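Local coordinates for protein putative HAD-hydrolase YfnB (Bacillus subtilis, PDB 3ED5) that probably hydrolyses phosphate esters, perhaps as a 5'-nucleotidase, as a member of the YjjG family of HAD-like hydrolases, at residues Lys5-Leu10 / Pro216-Arg221; Asp110-Leu115 / Pro143-Ile148; Asp147-Glu152 / Asn165-Arg170. One frame throughout, in Å; residues are numbered along the deposited sequence.

Interaction 1 (Lys5-Leu10 / Pro216-Arg221); sequences KRYRTL and PTYEIR
Tyr7 and Tyr218 meet through their phenol hydroxyls, the one point where Lys5-Leu10 and Pro216-Arg221 truly touch; even the nearest CA atoms, those of Tyr7 and Thr217, are 13.2 Å apart. Along the first segment, Lys5 lies beside the pair without touching the far segment. Its CD lies 4.0 Å above one face of the Tyr7 ring, toward the rim, while NZ makes a salt bridge with Asp199 and a hydrogen bond to the carbonyl of Glu177. The carbonyl oxygen of Arg6 is hydrogen-bonded to His178 ND1. Tyr7 itself has CG beside its backbone N and opposite the carbonyl carbon (chi1 -64°), which sends the ring toward Tyr218, arriving from the opposite direction. The hydrogen bond between Tyr7 OH and Tyr218 OH is 2.7 Å long, and each oxygen sits at the edge of the other ring, near its plane. The rings do not stack: their planes are about 79° apart, and carbon contact is slight, with Tyr7 CZ 4.3 Å from Tyr218 CE2. Tyr7 OH is also hydrogen-bonded to Asp199 OD2, so the carboxylate that pairs with Lys5 probably polarises this hydroxyl as well. Leu180 and helix 226-230 flank both tyrosines. Beyond Arg8 the chain becomes strand 9-12, where Thr9 and Leu10 join the sheet by backbone bonds. The tyrosine pair thus spans from the lead-in of a central strand to the edge strand 218-220 of the parallel, Rossmann-like sheet characteristic of HAD hydrolases.

Interaction 2 (Asp110-Leu115 / Pro143-Ile148); sequences DLISNL and PFFKDI
Ser113 on helix 108-116 and Phe144 in the short 3-10 turn bring their CA atoms nearest, 6.7 Å apart. The contact is nearly all carbon, though Ser113 OG also lies against the Phe144 ring. Ser113 CA stands over one face of that ring, 4.2 Å from its centroid and 28° off the normal, a CH-pi contact; Ser113 CB also touches the ring, 3.9 Å from Phe144 CE1. Ile112 CG2 presses tightly on the root of the same side chain, 3.4 Å from Phe144 CB. In Ile112, CG1 lies beside the backbone N (chi1 -67°), which leaves the CG2 methyl opposite that N and facing Phe144, while the CG1 branch carries CD1 to 4.0 Å from CZ of Phe145. Phe109 meets Phe144 edge-to-face, and Phe145 continues inward onto Phe12, Leu121 and Ile123 of the sheet. Replacing Phe144 by an alanine would probably open a gap beside Ile112 and leave Ser113 CA without its ring. Farther along the chain, Asp147 OD1 takes the backbone N-H of Ile148 at 2.8 Å on its anti side. Between the two segments, then, cohesion rests on shape and dispersion rather than polar bonds, through a layer of aliphatic and aromatic carbon.

Interaction 3 (Asp147-Glu152 / Asn165-Arg170); sequences DIFVSE and NYVFER. With FMT (formic acid), chain K.
Phe149 points from strand 147-150 at helix 161-169, and Val167 is the first residue it meets. Its CB lies 3.8 Å from Val167 CG2. CG, set opposite the carbonyl carbon of Phe149 (chi1 -58°), lies near both Val167 methyls. On one side of the ring, CD2 comes within 3.6 Å of Val167 CG1; that methyl stands over the ring face, 4.0 Å from the centroid and 29° off the normal, a CH-pi contact. CE2 lies 3.7 Å from Val167 CG1. CD1, on the other side, reaches the edge of the Tyr166 ring, 4.3 Å from CE2. Strand and helix here open a beta-alpha-beta crossover of the Rossmann-like HAD core, the chain passing from edge strand 147-150 through this helix to strand 179-183. Phe149 CE1 touches Arg170 CB at 3.7 Å, and CZ is close to that carbon and to Arg170 O. From there the extended Arg170 chain turns away and lays its guanidinium over a Tyr166 face, with Tyr166 CE1 3.3 Å from the guanidinium plane. Arg170 NH2 donates to Tyr166 O at 2.8 Å (N-H...O angle 152°), which holds the flat group; a weak bond leads from NH2 to a formic acid molecule, probably from the crystallisation liquor. A water donates to both Asp147 OD2 and Arg170 O, bridging the two segments.

In the fold
All three contacts reach one parallel sheet, ordered 147-150, 120-125, 9-12, 179-183, 199-203, 218-220. Interaction 1 reaches its far edge at 218-220 from the loop leading into central strand 9-12, while interactions 2 and 3 share the opposite edge strand, 147-150. Their centres lie about 16 Å (1 and 2), 17 Å (2 and 3) and 19 Å (1 and 3) apart. Along the chain, interaction 3 begins on the stretch where interaction 2 ends, both inside the long loop that interaction 1 closes. Leu10 CD1 packs 3.8 Å from Leu115 CD1, joining interactions 1 and 2. Interaction 2 packs on strand 9-12 of the Rossmann-like core, just before Asp13, the nucleophile by similarity; the Phe145 side chain is about 9 Å from that of Asp13.

Interaction 1 (Lys5-Leu10 / Pro216-Arg221)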
# COMPACT_ATOMS: atom_id res chain seq x y z
N LYS A 5 16.41 -4.63 22.13
CA LYS A 5 15.29 -3.86 21.55
C LYS A 5 13.98 -4.68 21.42
O LYS A 5 13.97 -5.78 20.85
CB LYS A 5 15.75 -3.30 20.18
CG LYS A 5 14.68 -3.00 19.13
CD LYS A 5 14.43 -1.49 18.93
CE LYS A 5 15.38 -0.86 17.89
NZ LYS A 5 14.83 0.37 17.15
N ARG A 6 12.89 -4.17 22.00
CA ARG A 6 11.54 -4.71 21.81
C ARG A 6 10.66 -3.64 21.16
O ARG A 6 10.38 -2.60 21.82
CB ARG A 6 10.96 -5.11 23.17
CG ARG A 6 11.16 -6.58 23.57
CD ARG A 6 10.01 -7.40 22.99
NE ARG A 6 9.99 -8.80 23.40
CZ ARG A 6 10.92 -9.69 23.07
NH1 ARG A 6 11.98 -9.33 22.37
NH2 ARG A 6 10.80 -10.95 23.49
N TYR A 7 10.19 -3.87 19.93
CA TYR A 7 9.27 -2.92 19.34
C TYR A 7 7.96 -2.97 20.07
O TYR A 7 7.57 -4.03 20.59
CB TYR A 7 8.99 -3.22 17.85
CG TYR A 7 10.22 -3.10 17.01
CD1 TYR A 7 10.69 -1.85 16.59
CD2 TYR A 7 10.95 -4.26 16.65
CE1 TYR A 7 11.87 -1.74 15.84
CE2 TYR A 7 12.12 -4.17 15.88
CZ TYR A 7 12.56 -2.92 15.47
OH TYR A 7 13.68 -2.84 14.69
N ARG A 8 7.26 -1.85 20.10
CA ARG A 8 5.94 -1.80 20.71
C ARG A 8 4.84 -1.48 19.70
O ARG A 8 3.70 -1.89 19.90
CB ARG A 8 5.91 -0.76 21.82
CG ARG A 8 6.75 -1.19 23.02
CD ARG A 8 6.40 -0.39 24.26
NE ARG A 8 6.84 1.00 24.16
CZ ARG A 8 8.04 1.43 24.54
NH1 ARG A 8 8.94 0.58 25.03
NH2 ARG A 8 8.34 2.72 24.43
N THR A 9 5.22 -0.78 18.64
CA THR A 9 4.27 -0.17 17.72
C THR A 9 4.66 -0.61 16.32
O THR A 9 5.80 -0.36 15.90
CB THR A 9 4.38 1.35 17.81
OG1 THR A 9 4.21 1.75 19.19
CG2 THR A 9 3.32 2.05 16.93
N LEU A 10 3.71 -1.22 15.59
CA LEU A 10 3.97 -1.67 14.20
C LEU A 10 3.07 -0.88 13.26
O LEU A 10 1.85 -0.83 13.47
CB LEU A 10 3.73 -3.19 14.02
CG LEU A 10 4.44 -4.03 15.11
CD1 LEU A 10 4.08 -5.52 14.94
CD2 LEU A 10 5.96 -3.83 15.08
N PRO A 216 16.63 -0.88 3.67
CA PRO A 216 15.75 -1.14 4.82
C PRO A 216 16.52 -1.74 6.02
O PRO A 216 17.62 -2.28 5.83
CB PRO A 216 14.78 -2.18 4.26
CG PRO A 216 15.62 -2.95 3.28
CD PRO A 216 16.54 -1.94 2.65
N THR A 217 15.95 -1.69 7.22
CA THR A 217 16.58 -2.35 8.37
C THR A 217 16.52 -3.85 8.17
O THR A 217 17.50 -4.55 8.48
CB THR A 217 15.88 -1.99 9.72
OG1 THR A 217 15.68 -0.57 9.75
CG2 THR A 217 16.72 -2.44 10.95
N TYR A 218 15.36 -4.33 7.68
CA TYR A 218 15.15 -5.76 7.39
C TYR A 218 14.52 -5.93 6.02
O TYR A 218 13.84 -5.04 5.55
CB TYR A 218 14.16 -6.38 8.38
CG TYR A 218 14.40 -6.00 9.81
CD1 TYR A 218 15.35 -6.68 10.57
CD2 TYR A 218 13.67 -4.95 10.40
CE1 TYR A 218 15.60 -6.33 11.90
CE2 TYR A 218 13.89 -4.60 11.73
CZ TYR A 218 14.87 -5.30 12.47
OH TYR A 218 15.13 -4.98 13.79
N GLU A 219 14.72 -7.10 5.44
CA GLU A 219 14.08 -7.47 4.18
C GLU A 219 13.59 -8.92 4.31
O GLU A 219 14.39 -9.80 4.68
CB GLU A 219 15.09 -7.36 3.04
CG GLU A 219 14.45 -7.78 1.69
CD GLU A 219 15.42 -7.73 0.54
OE1 GLU A 219 16.58 -7.26 0.71
OE2 GLU A 219 15.02 -8.20 -0.55
N ILE A 220 12.31 -9.18 4.00
CA ILE A 220 11.74 -10.53 4.12
C ILE A 220 10.98 -10.90 2.84
O ILE A 220 10.63 -10.01 2.07
CB ILE A 220 10.79 -10.64 5.29
CG1 ILE A 220 9.59 -9.69 5.14
CG2 ILE A 220 11.52 -10.25 6.57
CD1 ILE A 220 8.62 -9.71 6.43
N ARG A 221 10.72 -12.19 2.68
CA ARG A 221 9.86 -12.64 1.57
C ARG A 221 8.45 -13.00 2.05
O ARG A 221 7.49 -12.79 1.33
CB ARG A 221 10.49 -13.82 0.84
CG ARG A 221 11.78 -13.42 0.13
CD ARG A 221 12.43 -14.64 -0.48
NE ARG A 221 11.70 -15.10 -1.64
CZ ARG A 221 11.94 -16.25 -2.27
NH1 ARG A 221 12.88 -17.08 -1.82
NH2 ARG A 221 11.22 -16.57 -3.33

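Interaction 2 (Asp110-Leu115 / Pro143-Ile148)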
# COMPACT_ATOMS: atom_id res chain seq x y z
N ASP A 110 -3.44 -14.69 9.95
CA ASP A 110 -2.89 -15.33 11.15
C ASP A 110 -1.80 -14.46 11.79
O ASP A 110 -1.73 -14.33 13.04
CB ASP A 110 -2.36 -16.73 10.83
CG ASP A 110 -3.46 -17.71 10.47
OD1 ASP A 110 -4.67 -17.44 10.75
OD2 ASP A 110 -3.13 -18.76 9.88
N LEU A 111 -0.96 -13.86 10.94
CA LEU A 111 0.11 -12.96 11.43
C LEU A 111 -0.48 -11.79 12.19
O LEU A 111 -0.15 -11.56 13.37
CB LEU A 111 1.00 -12.45 10.29
CG LEU A 111 2.00 -11.39 10.83
CD1 LEU A 111 3.21 -12.15 11.43
CD2 LEU A 111 2.39 -10.34 9.86
N ILE A 112 -1.37 -11.04 11.56
CA ILE A 112 -1.98 -9.87 12.21
C ILE A 112 -2.71 -10.25 13.52
O ILE A 112 -2.59 -9.56 14.54
CB ILE A 112 -2.89 -9.12 11.21
CG1 ILE A 112 -2.03 -8.50 10.08
CG2 ILE A 112 -3.80 -8.09 11.89
CD1 ILE A 112 -0.93 -7.51 10.59
N SER A 113 -3.47 -11.35 13.50
CA SER A 113 -4.18 -11.81 14.70
C SER A 113 -3.20 -12.10 15.84
O SER A 113 -3.45 -11.72 17.01
CB SER A 113 -4.98 -13.07 14.37
OG SER A 113 -5.58 -13.57 15.55
N ASN A 114 -2.11 -12.78 15.53
CA ASN A 114 -1.07 -13.06 16.52
C ASN A 114 -0.41 -11.76 17.02
O ASN A 114 -0.23 -11.58 18.23
CB ASN A 114 -0.02 -14.05 15.96
CG ASN A 114 -0.49 -15.49 16.02
OD1 ASN A 114 -1.34 -15.84 16.85
ND2 ASN A 114 0.08 -16.35 15.16
N LEU A 115 -0.04 -10.86 16.11
CA LEU A 115 0.67 -9.65 16.53
C LEU A 115 -0.18 -8.69 17.36
O LEU A 115 0.35 -8.01 18.26
CB LEU A 115 1.26 -8.92 15.33
CG LEU A 115 2.26 -9.69 14.46
CD1 LEU A 115 2.81 -8.75 13.36
CD2 LEU A 115 3.41 -10.31 15.26
N PRO A 143 -10.57 -4.90 12.44
CA PRO A 143 -10.63 -4.71 13.90
C PRO A 143 -9.30 -4.86 14.66
O PRO A 143 -9.22 -4.49 15.86
CB PRO A 143 -11.61 -5.80 14.35
CG PRO A 143 -12.30 -6.23 13.11
CD PRO A 143 -11.30 -6.12 12.04
N PHE A 144 -8.28 -5.42 14.00
CA PHE A 144 -7.01 -5.69 14.68
C PHE A 144 -6.15 -4.45 14.83
O PHE A 144 -5.13 -4.48 15.52
CB PHE A 144 -6.22 -6.79 13.94
CG PHE A 144 -6.89 -8.13 13.93
CD1 PHE A 144 -6.92 -8.92 15.08
CD2 PHE A 144 -7.48 -8.62 12.78
CE1 PHE A 144 -7.54 -10.18 15.09
CE2 PHE A 144 -8.12 -9.88 12.78
CZ PHE A 144 -8.14 -10.67 13.94
N PHE A 145 -6.52 -3.37 14.14
CA PHE A 145 -5.74 -2.10 14.13
C PHE A 145 -6.32 -1.04 15.04
O PHE A 145 -7.54 -0.81 15.06
CB PHE A 145 -5.60 -1.59 12.70
CG PHE A 145 -4.87 -2.55 11.82
CD1 PHE A 145 -3.47 -2.53 11.77
CD2 PHE A 145 -5.56 -3.55 11.12
CE1 PHE A 145 -2.75 -3.47 10.98
CE2 PHE A 145 -4.84 -4.49 10.29
CZ PHE A 145 -3.45 -4.46 10.24
N LYS A 146 -5.45 -0.43 15.84
CA LYS A 146 -5.82 0.65 16.73
C LYS A 146 -6.27 1.91 15.99
O LYS A 146 -7.17 2.61 16.46
CB LYS A 146 -4.64 1.00 17.61
CG LYS A 146 -4.21 -0.12 18.54
CD LYS A 146 -4.77 0.02 19.90
CE LYS A 146 -3.77 0.69 20.85
NZ LYS A 146 -3.46 2.11 20.43
N ASP A 147 -5.66 2.19 14.85
CA ASP A 147 -6.05 3.32 14.01
C ASP A 147 -5.56 3.11 12.56
O ASP A 147 -4.70 2.25 12.31
CB ASP A 147 -5.52 4.65 14.59
CG ASP A 147 -6.42 5.83 14.31
OD1 ASP A 147 -7.25 5.83 13.35
OD2 ASP A 147 -6.29 6.80 15.08
N ILE A 148 -6.12 3.89 11.65
CA ILE A 148 -5.82 3.82 10.21
C ILE A 148 -5.53 5.25 9.76
O ILE A 148 -6.40 6.13 9.89
CB ILE A 148 -7.01 3.21 9.45
CG1 ILE A 148 -7.21 1.78 9.95
CG2 ILE A 148 -6.79 3.24 7.90
CD1 ILE A 148 -8.43 1.12 9.41

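Interaction 3 (Asp147-Glu152 / Asn165-Arg170)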
# COMPACT_ATOMS: atom_id res chain seq x y z
N ASP A 147 -5.66 2.19 14.85
CA ASP A 147 -6.05 3.32 14.01
C ASP A 147 -5.56 3.11 12.56
O ASP A 147 -4.70 2.25 12.31
CB ASP A 147 -5.52 4.65 14.59
CG ASP A 147 -6.42 5.83 14.31
OD1 ASP A 147 -7.25 5.83 13.35
OD2 ASP A 147 -6.29 6.80 15.08
N ILE A 148 -6.12 3.89 11.65
CA ILE A 148 -5.82 3.82 10.21
C ILE A 148 -5.53 5.25 9.76
O ILE A 148 -6.40 6.13 9.89
CB ILE A 148 -7.01 3.21 9.45
CG1 ILE A 148 -7.21 1.78 9.95
CG2 ILE A 148 -6.79 3.24 7.90
CD1 ILE A 148 -8.43 1.12 9.41
N PHE A 149 -4.30 5.50 9.31
CA PHE A 149 -3.87 6.83 8.92
C PHE A 149 -3.79 6.91 7.40
O PHE A 149 -2.91 6.31 6.79
CB PHE A 149 -2.54 7.17 9.54
CG PHE A 149 -2.54 7.09 11.04
CD1 PHE A 149 -3.23 8.06 11.80
CD2 PHE A 149 -1.88 6.07 11.68
CE1 PHE A 149 -3.25 8.01 13.22
CE2 PHE A 149 -1.88 6.01 13.11
CZ PHE A 149 -2.57 6.98 13.87
N VAL A 150 -4.70 7.70 6.84
CA VAL A 150 -4.80 7.85 5.38
C VAL A 150 -4.18 9.18 4.94
O VAL A 150 -4.43 10.22 5.58
CB VAL A 150 -6.29 7.69 4.94
CG1 VAL A 150 -6.81 6.29 5.35
CG2 VAL A 150 -7.20 8.76 5.51
N SER A 151 -3.38 9.15 3.89
CA SER A 151 -2.68 10.35 3.38
C SER A 151 -3.64 11.54 3.18
O SER A 151 -3.30 12.68 3.46
CB SER A 151 -1.94 10.05 2.05
OG SER A 151 -2.83 9.51 1.09
N GLU A 152 -4.86 11.25 2.72
CA GLU A 152 -5.79 12.31 2.30
C GLU A 152 -6.25 13.20 3.45
O GLU A 152 -6.74 14.31 3.23
CB GLU A 152 -6.98 11.70 1.55
CG GLU A 152 -7.86 10.76 2.39
CD GLU A 152 -8.84 9.99 1.54
OE1 GLU A 152 -8.43 9.14 0.74
OE2 GLU A 152 -10.05 10.26 1.65
N ASN A 165 4.76 12.91 10.56
CA ASN A 165 4.53 13.78 11.74
C ASN A 165 3.09 13.67 12.19
O ASN A 165 2.79 13.65 13.40
CB ASN A 165 4.80 15.26 11.44
CG ASN A 165 6.25 15.58 11.20
OD1 ASN A 165 7.16 14.79 11.51
ND2 ASN A 165 6.49 16.76 10.64
N TYR A 166 2.19 13.67 11.21
CA TYR A 166 0.77 13.59 11.46
C TYR A 166 0.41 12.29 12.21
O TYR A 166 -0.33 12.32 13.23
CB TYR A 166 0.01 13.67 10.10
CG TYR A 166 -1.49 13.55 10.23
CD1 TYR A 166 -2.31 14.68 10.13
CD2 TYR A 166 -2.10 12.30 10.40
CE1 TYR A 166 -3.71 14.56 10.26
CE2 TYR A 166 -3.47 12.17 10.53
CZ TYR A 166 -4.26 13.29 10.45
OH TYR A 166 -5.63 13.15 10.57
N VAL A 167 0.97 11.18 11.73
CA VAL A 167 0.76 9.86 12.35
C VAL A 167 1.33 9.86 13.78
O VAL A 167 0.65 9.42 14.72
CB VAL A 167 1.48 8.79 11.56
CG1 VAL A 167 1.44 7.40 12.27
CG2 VAL A 167 0.85 8.69 10.16
N PHE A 168 2.55 10.33 13.91
CA PHE A 168 3.22 10.28 15.25
C PHE A 168 2.49 11.08 16.32
O PHE A 168 2.43 10.67 17.49
CB PHE A 168 4.68 10.74 15.17
CG PHE A 168 5.53 9.92 14.23
CD1 PHE A 168 5.11 8.68 13.76
CD2 PHE A 168 6.78 10.41 13.84
CE1 PHE A 168 5.92 7.91 12.91
CE2 PHE A 168 7.61 9.66 12.98
CZ PHE A 168 7.17 8.41 12.51
N GLU A 169 1.92 12.22 15.93
CA GLU A 169 1.19 13.06 16.88
C GLU A 169 -0.06 12.34 17.38
O GLU A 169 -0.63 12.71 18.38
CB GLU A 169 0.82 14.39 16.22
CG GLU A 169 1.99 15.34 15.99
CD GLU A 169 2.74 15.72 17.29
OE1 GLU A 169 2.10 16.20 18.25
OE2 GLU A 169 3.98 15.53 17.34
N ARG A 170 -0.52 11.32 16.65
CA ARG A 170 -1.78 10.65 16.94
C ARG A 170 -1.61 9.23 17.52
O ARG A 170 -2.59 8.51 17.69
CB ARG A 170 -2.66 10.66 15.68
CG ARG A 170 -3.23 12.05 15.43
CD ARG A 170 -3.62 12.23 13.93
NE ARG A 170 -4.12 13.59 13.74
CZ ARG A 170 -3.35 14.66 13.57
NH1 ARG A 170 -3.90 15.86 13.41
NH2 ARG A 170 -2.02 14.53 13.56
C FMT K . -0.31 17.69 12.25
O1 FMT K . 0.25 17.01 13.11
O2 FMT K . -1.45 18.18 12.34
O HOH W 1 -4.49 6.66 17.35